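Local structure of O-methyltransferase family 2 (Planctopirus limnophila, 5I2H) at residues L40-I45 with T72-M77; Q78-R83 with I88-L93; L46-L51 with Q57-L62. The protein probably transfers a methyl group from S-adenosyl-L-methionine to an oxygen of a small-molecule acceptor, and binds the flavone apigenin. All coordinates share one frame; numbering follows the deposited sequence.

Contact 1 (L40-I45 with T72-M77); sequences LHVFDI and TGLCAM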
loop_
_atom_site.group_PDB
_atom_site.type_symbol
_atom_site.label_atom_id
_atom_site.label_comp_id
_atom_site.label_asym_id
_atom_site.label_seq_id
_atom_site.Cartn_x
_atom_site.Cartn_y
_atom_site.Cartn_z
ATOM N N LEU A 40 -8.935 17.710 -1.152
ATOM C CA LEU A 40 -8.571 18.537 -2.295
ATOM C C LEU A 40 -9.633 18.554 -3.381
ATOM O O LEU A 40 -9.533 19.355 -4.300
ATOM C CB LEU A 40 -7.222 18.061 -2.886
ATOM C CG LEU A 40 -6.064 18.159 -1.867
ATOM C CD1 LEU A 40 -4.801 17.480 -2.364
ATOM C CD2 LEU A 40 -5.768 19.615 -1.447
ATOM N N HIS A 41 -10.641 17.694 -3.306
ATOM C CA HIS A 41 -11.747 17.693 -4.267
ATOM C C HIS A 41 -11.280 17.435 -5.705
ATOM O O HIS A 41 -11.934 17.887 -6.654
ATOM C CB HIS A 41 -12.561 19.002 -4.256
ATOM C CG HIS A 41 -12.657 19.702 -2.931
ATOM N ND1 HIS A 41 -13.571 19.348 -1.960
ATOM C CD2 HIS A 41 -12.004 20.793 -2.449
ATOM C CE1 HIS A 41 -13.457 20.168 -0.927
ATOM N NE2 HIS A 41 -12.510 21.052 -1.197
ATOM N N VAL A 42 -10.173 16.689 -5.881
ATOM C CA VAL A 42 -9.567 16.507 -7.208
ATOM C C VAL A 42 -10.576 15.960 -8.214
ATOM O O VAL A 42 -10.652 16.424 -9.360
ATOM C CB VAL A 42 -8.342 15.585 -7.108
ATOM C CG1 VAL A 42 -7.767 15.315 -8.480
ATOM C CG2 VAL A 42 -7.314 16.229 -6.237
ATOM N N PHE A 43 -11.315 14.919 -7.827
ATOM C CA PHE A 43 -12.158 14.207 -8.789
ATOM C C PHE A 43 -13.406 15.004 -9.119
ATOM O O PHE A 43 -13.810 15.074 -10.284
ATOM C CB PHE A 43 -12.499 12.830 -8.236
ATOM C CG PHE A 43 -11.268 12.052 -7.858
ATOM C CD1 PHE A 43 -10.412 11.583 -8.849
ATOM C CD2 PHE A 43 -10.919 11.887 -6.526
ATOM C CE1 PHE A 43 -9.233 10.899 -8.513
ATOM C CE2 PHE A 43 -9.738 11.224 -6.181
ATOM C CZ PHE A 43 -8.904 10.719 -7.181
ATOM N N ASP A 44 -13.984 15.661 -8.120
ATOM C CA ASP A 44 -15.134 16.497 -8.409
ATOM C C ASP A 44 -14.741 17.665 -9.307
ATOM O O ASP A 44 -15.529 18.078 -10.177
ATOM C CB ASP A 44 -15.761 16.972 -7.100
ATOM C CG ASP A 44 -16.371 15.830 -6.282
ATOM O OD1 ASP A 44 -16.982 14.921 -6.868
ATOM O OD2 ASP A 44 -16.215 15.830 -5.044
ATOM N N ILE A 45 -13.526 18.195 -9.137
ATOM C CA ILE A 45 -13.087 19.297 -9.987
ATOM C C ILE A 45 -12.881 18.820 -11.422
ATOM O O ILE A 45 -13.415 19.402 -12.374
ATOM C CB ILE A 45 -11.817 19.939 -9.411
ATOM C CG1 ILE A 45 -12.174 20.702 -8.134
ATOM C CG2 ILE A 45 -11.149 20.832 -10.458
ATOM C CD1 ILE A 45 -10.974 21.195 -7.356
ATOM N N THR A 72 0.822 12.567 -10.901
ATOM C CA THR A 72 1.529 11.332 -11.215
ATOM C C THR A 72 1.003 10.162 -10.392
ATOM O O THR A 72 0.786 9.062 -10.925
ATOM C CB THR A 72 3.036 11.535 -11.003
ATOM O OG1 THR A 72 3.491 12.468 -11.988
ATOM C CG2 THR A 72 3.833 10.230 -11.119
ATOM N N GLY A 73 0.770 10.372 -9.097
ATOM C CA GLY A 73 0.241 9.283 -8.275
ATOM C C GLY A 73 -1.128 8.808 -8.743
ATOM O O GLY A 73 -1.400 7.596 -8.845
ATOM N N LEU A 74 -2.015 9.756 -9.037
ATOM C CA LEU A 74 -3.358 9.363 -9.434
ATOM C C LEU A 74 -3.371 8.772 -10.840
ATOM O O LEU A 74 -4.152 7.855 -11.103
ATOM C CB LEU A 74 -4.329 10.558 -9.334
ATOM C CG LEU A 74 -4.492 11.115 -7.910
ATOM C CD1 LEU A 74 -5.301 12.426 -7.919
ATOM C CD2 LEU A 74 -5.098 10.075 -6.953
ATOM N N CYS A 75 -2.507 9.259 -11.745
ATOM C CA CYS A 75 -2.371 8.602 -13.038
ATOM C C CYS A 75 -1.900 7.167 -12.872
ATOM O O CYS A 75 -2.404 6.251 -13.547
ATOM C CB CYS A 75 -1.371 9.361 -13.919
ATOM S SG CYS A 75 -2.018 10.917 -14.639
ATOM N N ALA A 76 -0.918 6.952 -11.973
ATOM C CA ALA A 76 -0.349 5.628 -11.808
ATOM C C ALA A 76 -1.366 4.646 -11.239
ATOM O O ALA A 76 -1.255 3.442 -11.501
ATOM C CB ALA A 76 0.890 5.695 -10.911
HETATM N N MSE A 77 -2.354 5.139 -10.482
HETATM C CA MSE A 77 -3.429 4.317 -9.924
HETATM C C MSE A 77 -4.589 4.161 -10.920
HETATM O O MSE A 77 -5.646 3.641 -10.569
HETATM C CB MSE A 77 -3.943 4.933 -8.624
HETATM C CG MSE A 77 -3.011 4.700 -7.433
HETATM SE SE MSE A 77 -3.764 5.427 -5.750
HETATM C CE MSE A 77 -2.581 6.929 -5.617
#

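Contact 2 (Q78-R83 with I88-L93); sequences QLLTKR and IDLTPL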
loop_
_atom_site.group_PDB
_atom_site.type_symbol
_atom_site.label_atom_id
_atom_site.label_comp_id
_atom_site.label_asym_id
_atom_site.label_seq_id
_atom_site.Cartn_x
_atom_site.Cartn_y
_atom_site.Cartn_z
ATOM N N GLN A 78 -4.383 4.649 -12.153
ATOM C CA GLN A 78 -5.348 4.517 -13.253
ATOM C C GLN A 78 -6.628 5.300 -12.962
ATOM O O GLN A 78 -7.741 4.899 -13.336
ATOM C CB GLN A 78 -5.655 3.050 -13.555
ATOM C CG GLN A 78 -4.416 2.226 -13.829
ATOM C CD GLN A 78 -4.666 1.180 -14.886
ATOM O OE1 GLN A 78 -5.416 0.234 -14.668
ATOM N NE2 GLN A 78 -4.070 1.371 -16.061
ATOM N N LEU A 79 -6.469 6.445 -12.301
ATOM C CA LEU A 79 -7.605 7.296 -11.948
ATOM C C LEU A 79 -7.637 8.598 -12.730
ATOM O O LEU A 79 -8.714 9.171 -12.934
ATOM C CB LEU A 79 -7.590 7.605 -10.447
ATOM C CG LEU A 79 -7.671 6.355 -9.566
ATOM C CD1 LEU A 79 -7.486 6.726 -8.092
ATOM C CD2 LEU A 79 -9.001 5.614 -9.815
ATOM N N LEU A 80 -6.473 9.090 -13.146
ATOM C CA LEU A 80 -6.389 10.188 -14.096
ATOM C C LEU A 80 -5.655 9.716 -15.340
ATOM O O LEU A 80 -4.951 8.698 -15.338
ATOM C CB LEU A 80 -5.668 11.403 -13.504
ATOM C CG LEU A 80 -6.187 12.021 -12.209
ATOM C CD1 LEU A 80 -5.346 13.243 -11.815
ATOM C CD2 LEU A 80 -7.612 12.413 -12.325
ATOM N N THR A 81 -5.813 10.474 -16.411
ATOM C CA THR A 81 -5.148 10.149 -17.653
ATOM C C THR A 81 -4.665 11.443 -18.296
ATOM O O THR A 81 -5.243 12.518 -18.090
ATOM C CB THR A 81 -6.074 9.348 -18.584
ATOM O OG1 THR A 81 -5.355 9.007 -19.772
ATOM C CG2 THR A 81 -7.308 10.139 -18.959
ATOM N N LYS A 82 -3.553 11.343 -19.020
ATOM C CA LYS A 82 -2.976 12.496 -19.716
ATOM C C LYS A 82 -3.256 12.366 -21.210
ATOM O O LYS A 82 -2.541 11.655 -21.916
ATOM C CB LYS A 82 -1.484 12.609 -19.436
ATOM C CG LYS A 82 -1.199 12.994 -18.006
ATOM C CD LYS A 82 0.282 13.375 -17.772
ATOM C CE LYS A 82 0.513 13.700 -16.296
ATOM N NZ LYS A 82 1.918 14.052 -15.921
ATOM N N ARG A 83 -4.275 13.098 -21.680
ATOM C CA ARG A 83 -4.813 13.069 -23.058
ATOM C C ARG A 83 -4.591 11.755 -23.792
ATOM O O ARG A 83 -4.079 11.748 -24.913
ATOM C CB ARG A 83 -4.218 14.213 -23.880
ATOM N N ILE A 88 -5.324 16.973 -18.445
ATOM C CA ILE A 88 -5.508 15.931 -17.436
ATOM C C ILE A 88 -7.005 15.678 -17.288
ATOM O O ILE A 88 -7.779 16.621 -17.079
ATOM C CB ILE A 88 -4.883 16.338 -16.091
ATOM C CG1 ILE A 88 -3.386 16.664 -16.261
ATOM C CG2 ILE A 88 -5.101 15.240 -15.036
ATOM C CD1 ILE A 88 -2.845 17.579 -15.189
ATOM N N ASP A 89 -7.414 14.414 -17.384
ATOM C CA ASP A 89 -8.826 14.039 -17.285
ATOM C C ASP A 89 -9.026 12.852 -16.343
ATOM O O ASP A 89 -8.092 12.116 -16.032
ATOM C CB ASP A 89 -9.394 13.695 -18.665
ATOM C CG ASP A 89 -10.913 13.772 -18.727
ATOM O OD1 ASP A 89 -11.569 14.201 -17.732
ATOM O OD2 ASP A 89 -11.445 13.405 -19.790
ATOM N N LEU A 90 -10.275 12.643 -15.917
ATOM C CA LEU A 90 -10.600 11.422 -15.185
ATOM C C LEU A 90 -10.638 10.232 -16.130
ATOM O O LEU A 90 -11.008 10.362 -17.298
ATOM C CB LEU A 90 -11.961 11.536 -14.494
ATOM C CG LEU A 90 -12.147 12.670 -13.503
ATOM C CD1 LEU A 90 -13.552 12.572 -12.860
ATOM C CD2 LEU A 90 -11.038 12.619 -12.440
ATOM N N THR A 91 -10.272 9.049 -15.604
ATOM C CA THR A 91 -10.634 7.798 -16.245
ATOM C C THR A 91 -12.054 7.411 -15.836
ATOM O O THR A 91 -12.583 7.907 -14.838
ATOM C CB THR A 91 -9.687 6.675 -15.836
ATOM O OG1 THR A 91 -9.856 6.487 -14.437
ATOM C CG2 THR A 91 -8.214 7.043 -16.121
ATOM N N PRO A 92 -12.681 6.505 -16.578
ATOM C CA PRO A 92 -14.009 6.041 -16.162
ATOM C C PRO A 92 -14.024 5.496 -14.752
ATOM O O PRO A 92 -14.987 5.727 -14.016
ATOM C CB PRO A 92 -14.343 4.959 -17.203
ATOM C CG PRO A 92 -13.596 5.396 -18.431
ATOM C CD PRO A 92 -12.320 6.037 -17.929
ATOM N N LEU A 93 -12.959 4.804 -14.345
ATOM C CA LEU A 93 -12.908 4.262 -12.996
ATOM C C LEU A 93 -13.067 5.365 -11.947
ATOM O O LEU A 93 -13.860 5.224 -11.014
ATOM C CB LEU A 93 -11.602 3.499 -12.811
ATOM C CG LEU A 93 -11.365 2.797 -11.488
ATOM C CD1 LEU A 93 -12.302 1.601 -11.416
ATOM C CD2 LEU A 93 -9.881 2.372 -11.376
#

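Contact 3 (L46-L51 with Q57-L62); sequences LNESPL and QRRLVL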
loop_
_atom_site.group_PDB
_atom_site.type_symbol
_atom_site.label_atom_id
_atom_site.label_comp_id
_atom_site.label_asym_id
_atom_site.label_seq_id
_atom_site.Cartn_x
_atom_site.Cartn_y
_atom_site.Cartn_z
ATOM N N LEU A 46 -12.130 17.734 -11.604
ATOM C CA LEU A 46 -11.810 17.323 -12.963
ATOM C C LEU A 46 -13.008 16.712 -13.678
ATOM O O LEU A 46 -13.049 16.712 -14.920
ATOM C CB LEU A 46 -10.620 16.364 -12.939
ATOM C CG LEU A 46 -9.260 17.064 -12.782
ATOM C CD1 LEU A 46 -8.205 16.028 -12.467
ATOM C CD2 LEU A 46 -8.857 17.809 -14.043
ATOM N N ASN A 47 -14.002 16.233 -12.925
ATOM C CA ASN A 47 -15.225 15.736 -13.543
ATOM C C ASN A 47 -15.918 16.799 -14.380
ATOM O O ASN A 47 -16.588 16.474 -15.369
ATOM C CB ASN A 47 -16.191 15.245 -12.485
ATOM C CG ASN A 47 -17.457 14.722 -13.088
ATOM O OD1 ASN A 47 -18.555 15.223 -12.795
ATOM N ND2 ASN A 47 -17.322 13.755 -14.001
ATOM N N GLU A 48 -15.797 18.064 -13.982
ATOM C CA GLU A 48 -16.397 19.143 -14.750
ATOM C C GLU A 48 -15.839 19.210 -16.154
ATOM O O GLU A 48 -16.578 19.473 -17.109
ATOM C CB GLU A 48 -16.140 20.477 -14.072
ATOM C CG GLU A 48 -16.604 20.564 -12.672
ATOM C CD GLU A 48 -16.689 22.019 -12.230
ATOM O OE1 GLU A 48 -16.974 22.870 -13.105
ATOM O OE2 GLU A 48 -16.452 22.299 -11.034
ATOM N N SER A 49 -14.529 19.038 -16.291
ATOM C CA SER A 49 -13.835 19.259 -17.546
ATOM C C SER A 49 -12.361 18.915 -17.382
ATOM O O SER A 49 -11.780 19.147 -16.312
ATOM C CB SER A 49 -13.996 20.712 -17.995
ATOM O OG SER A 49 -12.831 21.137 -18.643
ATOM N N PRO A 50 -11.722 18.365 -18.411
ATOM C CA PRO A 50 -10.267 18.195 -18.356
ATOM C C PRO A 50 -9.586 19.548 -18.181
ATOM O O PRO A 50 -10.089 20.579 -18.626
ATOM C CB PRO A 50 -9.924 17.555 -19.709
ATOM C CG PRO A 50 -11.191 17.106 -20.288
ATOM C CD PRO A 50 -12.298 17.904 -19.682
ATOM N N LEU A 51 -8.422 19.537 -17.530
ATOM C CA LEU A 51 -7.646 20.749 -17.298
ATOM C C LEU A 51 -6.179 20.513 -17.605
ATOM O O LEU A 51 -5.652 19.421 -17.380
ATOM C CB LEU A 51 -7.728 21.230 -15.849
ATOM C CG LEU A 51 -9.080 21.583 -15.286
ATOM C CD1 LEU A 51 -8.933 21.867 -13.824
ATOM C CD2 LEU A 51 -9.677 22.824 -16.037
ATOM N N GLN A 57 -3.069 23.165 -11.170
ATOM C CA GLN A 57 -2.289 23.831 -10.125
ATOM C C GLN A 57 -3.065 24.988 -9.541
ATOM O O GLN A 57 -3.206 25.116 -8.320
ATOM C CB GLN A 57 -0.981 24.386 -10.675
ATOM C CG GLN A 57 0.074 23.432 -11.042
ATOM C CD GLN A 57 1.314 24.161 -11.544
ATOM O OE1 GLN A 57 1.749 25.156 -10.953
ATOM N NE2 GLN A 57 1.873 23.679 -12.651
ATOM N N ARG A 58 -3.552 25.866 -10.420
ATOM C CA ARG A 58 -4.283 27.042 -9.970
ATOM C C ARG A 58 -5.558 26.651 -9.228
ATOM O O ARG A 58 -5.840 27.178 -8.147
ATOM C CB ARG A 58 -4.585 27.962 -11.160
ATOM N N ARG A 59 -6.329 25.707 -9.775
ATOM C CA ARG A 59 -7.612 25.367 -9.160
ATOM C C ARG A 59 -7.434 24.632 -7.830
ATOM O O ARG A 59 -8.291 24.729 -6.944
ATOM C CB ARG A 59 -8.445 24.526 -10.129
ATOM C CG ARG A 59 -9.866 24.262 -9.673
ATOM C CD ARG A 59 -10.786 25.470 -9.905
ATOM N NE ARG A 59 -11.003 25.709 -11.332
ATOM C CZ ARG A 59 -11.956 25.127 -12.061
ATOM N NH1 ARG A 59 -12.807 24.276 -11.494
ATOM N NH2 ARG A 59 -12.057 25.395 -13.361
ATOM N N LEU A 60 -6.347 23.875 -7.675
ATOM C CA LEU A 60 -6.060 23.221 -6.411
ATOM C C LEU A 60 -5.258 24.102 -5.469
ATOM O O LEU A 60 -5.081 23.724 -4.305
ATOM C CB LEU A 60 -5.290 21.916 -6.649
ATOM C CG LEU A 60 -5.999 20.809 -7.446
ATOM C CD1 LEU A 60 -5.122 19.567 -7.583
ATOM C CD2 LEU A 60 -7.328 20.450 -6.772
ATOM N N VAL A 61 -4.760 25.242 -5.955
ATOM C CA VAL A 61 -3.863 26.162 -5.251
ATOM C C VAL A 61 -2.678 25.385 -4.668
ATOM O O VAL A 61 -2.434 25.374 -3.453
ATOM C CB VAL A 61 -4.627 27.040 -4.220
ATOM C CG1 VAL A 61 -5.781 27.714 -4.904
ATOM C CG2 VAL A 61 -5.191 26.301 -3.010
ATOM N N LEU A 62 -1.900 24.769 -5.557
ATOM C CA LEU A 62 -0.745 23.962 -5.187
ATOM C C LEU A 62 0.461 24.381 -6.014
ATOM O O LEU A 62 0.327 24.907 -7.126
ATOM C CB LEU A 62 -1.007 22.446 -5.392
ATOM C CG LEU A 62 -2.066 21.721 -4.554
ATOM C CD1 LEU A 62 -2.192 20.249 -5.009
ATOM C CD2 LEU A 62 -1.732 21.788 -3.066
HETATM O O HOH W 1 -13.814 23.276 -14.492
#

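Contact 1 (L40-I45 with T72-M77)
Leu74 pushes its two methyl groups from helix 64-76 against Val42 and Phe43, the first two residues of helix 42-48. Both helices belong to the winged-helix dimerisation domain of the O-methyltransferases, and this buried contact packs the end of the helix that precedes the hairpin against the start of another helix of the same domain. It is a sparse meeting of three side chains, without a hydrogen bond or a charge, and the backbones stay well apart, with the CA atoms of Val42 and Leu74 9.7 Å from each other.

The two methyls of Leu74 divide the work. CD1 meets CG1 of Val42 at 3.8 Å, the two side chains extending toward one another tip to tip. Val42 already points toward helix 64-76, and with CG1 opposite its backbone N (chi1 176°) that branch is the one that meets Leu74. CD2 lies 3.9 Å from CZ of Phe43, close to the ring plane, so the phenyl group offers Leu74 its edge and not its face. CZ also stands 4.1 Å from CD1 of Leu74, and the far end of the ring thereby touches both branches of the leucine.

Helix 26-39 adds to the packing, as Ser36 touches both Phe43 and Leu74, while Leu80 of the following strand packs on Leu74. At the end of its segment Met77, present as selenomethionine, packs on Leu23 of the second subunit, which places the contact near the dimer interface. The turns that carry the touching side chains are helical: Ile45 N donates to His41 O at 3.0 Å, with His41 at the N-cap position, and on the other side Ala76 N reaches Thr72 O at 2.9 Å.

Contact 2 (Q78-R83 with I88-L93)
Thr91 turns its side chain onto the backbone of residues 78-80, each of its atoms meeting a carbonyl. CB lies 3.6 Å from Gln78 O. OG1 sits between the backbone N and the carbonyl carbon of its own residue (chi1 64°), from where it donates to Gln78 O at 2.9 Å, tilted from the carbonyl plane. The methyl CG2 lies between Gln78 O, at 3.5 Å, and Leu80 O, at 3.7 Å. Thr91 is also an N-cap: the same OG1 accepts a weak bond from Ala94 N of helix 92-97. Gln78, with positive phi, is the C-prime residue of the Schellman motif ending helix 64-76.

Between these two helices runs the beta hairpin, the wing of the winged-helix domain. Asp89 and Thr81 form its hydrogen-bonded pair, Thr81 N to Asp89 O at 2.8 Å and Asp89 N to Thr81 O at 3.0 Å, the latter in the carbonyl plane. Thr91 N adds a nearly straight bond (174°) to Leu79 O, approaching from above the plane of that carbonyl. Flanking the hairpin, Leu79 before it and Leu93 after it meet through their CD2 atoms, 3.7 Å apart, and Leu79 also packs on Ile20 of the second subunit.

Contact 3 (L46-L51 with Q57-L62)
Helices 42-48 and 53-60 of the winged-helix dimerisation domain meet here at a partly buried edge of the domain, through the exposed Glu48 and Arg59 and the buried Leu51, which follows the first helix. No hydrogen bond joins the two segments directly. The Glu48 carboxylate and the Arg59 guanidinium carry opposite charges, but OE2 of Glu48 stays 4.2 Å from NH1 of Arg59, beyond a salt bridge, so any attraction is probably modest.

Glu48 stretches out past CG, whereas Arg59 is bent at chi2 (79°) and chi3 (68°), which turns its guanidinium toward the end of helix 42-48. The two chains meet at about a right angle. OE2 comes in at the edge of the guanidinium, near its plane, while the planes of the two groups are turned 56° apart. A water lies between them: it accepts from Arg59 NH2 at 3.0 Å and makes only a weak bond to Glu48 OE1 at 3.5 Å, a doubtful bridge since Arg59 is modelled in two conformations.

Leu51 also points toward helix 53-60, and its CD2 lies 4.4 Å from NH2 of Arg59, a loose contact. The aliphatic part of Arg59 instead leans on Ile45 of helix 42-48, one turn before Glu48. Helix 53-60 closes with a Schellman motif in which Val61 takes a positive phi and Leu62 N returns to Gln57 O at 3.1 Å. In the extended chain after helix 42-48, the hydroxyl OG of Ser49 donates to Pro50 O at 2.8 Å.

How the contacts relate
The three contacts form one continuous patch of the dimerisation domain. The centres of contacts 1 and 2 lie about 8 Å apart, and the chain passes directly from one to the other, with Leu79 N bonding back to Leu74 O at 3.0 Å. Contact 3 shares helix 42-48 with contact 1, their centres about 10 Å apart, and Ile45 CD1 meets Leu60 CD2 at 3.8 Å. Leu51 O probably accepts a bond from Ile88 N at 2.7 Å, tying contact 3 to the wing. None of the three lines the apigenin pocket; one link to it runs through contact 1, where Thr72 touches Ala315 on helix 312-324, which carries the pocket residues Tyr317 and Leu324.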